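Local coordinates for protein L-Ala-D/L-Glu epimerase, a muconate lactonizing enzyme (Klebsiella pneumoniae subsp. pneumoniae MGH 78578, PDB 3FCP) that belongs to the enolase superfamily, joining a muconate lactonizing enzyme-type N-terminal domain to a TIM-barrel-like C-terminal domain that binds a magnesium ion, at residues Thr310-His315 against Pro356-Glu361. Numbering follows the deposited sequence.
Sequences TVASLH and PGLGVE
His315 and Leu358 make the polar link between helix 307-317 and the loop that leads to helix 364-370. His315 NE2 donates to Leu358 O across 2.8 Å, and an N-H...O angle of 167° marks a nearly straight bond. The oxygen sits at the edge of the imidazole, only 6° out of the ring plane, whereas the donor stands above the carbonyl plane, away from the lone-pair directions. Because the acceptor is a backbone carbonyl, NE2 must carry a proton. With the acceptor in the ring plane, the bond would favour this ring orientation.

The remaining contacts are apolar. With CG beside its backbone N (chi1 -68°), Leu358 can bring the end of its side chain to the helix although its first bond does not point there: CD2 lies 3.6 Å from Ala312 CA and 3.9 Å from Ala312 CB. Val311 splits its branches between two jobs: CG2 packs 3.5 Å from Leu358 O, the same oxygen that His315 grips, while CG1 lies 4.0 Å from Leu358 CB. The CG1 methyl also meets Val360 CG2 tip to tip at 4.0 Å. Val311 and His315, one turn apart, with Ala312 beside Val311, present one face to the loop, and all the touching residues are buried.

Helix 307-317 follows barrel strand 297-300, while the loop also packs on helices of the N-terminal part, so the contact lies where the two meet. Thr111 of helix 103-121 touches Ala312 and Leu358, and its Asp115 accepts a hydrogen bond from Leu358 N. Val125 of helix 125-128 packs on His315 and Leu358, and Ile275 of helix 275-278 borders Ala312.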
loop_
_atom_site.group_PDB
_atom_site.type_symbol
_atom_site.label_atom_id
_atom_site.label_comp_id
_atom_site.label_asym_id
_atom_site.label_seq_id
_atom_site.Cartn_x
_atom_site.Cartn_y
_atom_site.Cartn_z
ATOM N N THR A 310 -19.056 3.408 38.238
ATOM C CA THR A 310 -19.772 4.276 37.324
ATOM C C THR A 310 -19.365 5.728 37.512
ATOM O O THR A 310 -19.057 6.407 36.535
ATOM C CB THR A 310 -21.294 4.125 37.499
ATOM O OG1 THR A 310 -21.690 2.830 37.031
ATOM C CG2 THR A 310 -22.044 5.195 36.717
ATOM N N VAL A 311 -19.331 6.212 38.753
ATOM C CA VAL A 311 -18.956 7.612 38.967
ATOM C C VAL A 311 -17.477 7.821 38.617
ATOM O O VAL A 311 -17.094 8.874 38.108
ATOM C CB VAL A 311 -19.236 8.087 40.434
ATOM C CG1 VAL A 311 -18.211 7.513 41.398
ATOM C CG2 VAL A 311 -19.220 9.610 40.492
ATOM N N ALA A 312 -16.654 6.808 38.877
ATOM C CA ALA A 312 -15.231 6.890 38.551
ATOM C C ALA A 312 -15.123 7.154 37.048
ATOM O O ALA A 312 -14.352 8.015 36.609
ATOM C CB ALA A 312 -14.535 5.583 38.907
ATOM N N SER A 313 -15.909 6.417 36.261
ATOM C CA SER A 313 -15.911 6.587 34.811
ATOM C C SER A 313 -16.422 7.971 34.437
ATOM O O SER A 313 -15.849 8.633 33.576
ATOM C CB SER A 313 -16.802 5.541 34.139
ATOM O OG SER A 313 -16.437 4.235 34.524
ATOM N N LEU A 314 -17.508 8.405 35.075
ATOM C CA LEU A 314 -18.082 9.719 34.777
ATOM C C LEU A 314 -17.104 10.871 35.022
ATOM O O LEU A 314 -17.098 11.840 34.277
ATOM C CB LEU A 314 -19.365 9.975 35.587
ATOM C CG LEU A 314 -20.769 9.484 35.184
ATOM C CD1 LEU A 314 -21.021 9.680 33.688
ATOM C CD2 LEU A 314 -20.927 8.054 35.548
ATOM N N HIS A 315 -16.280 10.779 36.059
ATOM C CA HIS A 315 -15.322 11.853 36.318
ATOM C C HIS A 315 -14.381 12.010 35.123
ATOM O O HIS A 315 -14.027 13.129 34.749
ATOM C CB HIS A 315 -14.527 11.571 37.591
ATOM C CG HIS A 315 -15.230 11.995 38.844
ATOM N ND1 HIS A 315 -15.395 13.319 39.193
ATOM C CD2 HIS A 315 -15.835 11.273 39.816
ATOM C CE1 HIS A 315 -16.070 13.394 40.325
ATOM N NE2 HIS A 315 -16.349 12.166 40.725
ATOM N N PRO A 356 -15.141 16.487 47.250
ATOM C CA PRO A 356 -13.809 15.861 47.182
ATOM C C PRO A 356 -13.791 14.376 46.819
ATOM O O PRO A 356 -14.587 13.595 47.326
ATOM C CB PRO A 356 -13.233 16.124 48.573
ATOM C CG PRO A 356 -13.893 17.435 48.966
ATOM C CD PRO A 356 -15.324 17.181 48.539
ATOM N N GLY A 357 -12.861 13.997 45.946
ATOM C CA GLY A 357 -12.752 12.610 45.526
ATOM C C GLY A 357 -13.816 12.202 44.525
ATOM O O GLY A 357 -14.247 13.007 43.694
ATOM N N LEU A 358 -14.238 10.945 44.598
ATOM C CA LEU A 358 -15.264 10.435 43.696
ATOM C C LEU A 358 -16.619 11.061 43.998
ATOM O O LEU A 358 -17.459 11.211 43.108
ATOM C CB LEU A 358 -15.377 8.916 43.830
ATOM C CG LEU A 358 -14.191 8.083 43.345
ATOM C CD1 LEU A 358 -14.307 6.670 43.890
ATOM C CD2 LEU A 358 -14.168 8.075 41.819
ATOM N N GLY A 359 -16.840 11.402 45.264
ATOM C CA GLY A 359 -18.113 11.984 45.647
ATOM C C GLY A 359 -19.096 10.952 46.182
ATOM O O GLY A 359 -20.264 11.260 46.389
ATOM N N VAL A 360 -18.638 9.720 46.381
ATOM C CA VAL A 360 -19.496 8.672 46.925
ATOM C C VAL A 360 -18.777 8.026 48.094
ATOM O O VAL A 360 -17.543 7.962 48.125
ATOM C CB VAL A 360 -19.856 7.590 45.871
ATOM C CG1 VAL A 360 -20.700 8.214 44.762
ATOM C CG2 VAL A 360 -18.596 6.962 45.303
ATOM N N GLU A 361 -19.551 7.544 49.059
ATOM C CA GLU A 361 -18.990 6.936 50.260
ATOM C C GLU A 361 -19.452 5.491 50.417
ATOM O O GLU A 361 -20.575 5.140 50.052
ATOM C CB GLU A 361 -19.427 7.748 51.484
ATOM C CG GLU A 361 -18.429 7.785 52.625
ATOM C CD GLU A 361 -17.214 8.644 52.310
ATOM O OE1 GLU A 361 -16.418 8.256 51.432
ATOM O OE2 GLU A 361 -17.058 9.714 52.937
#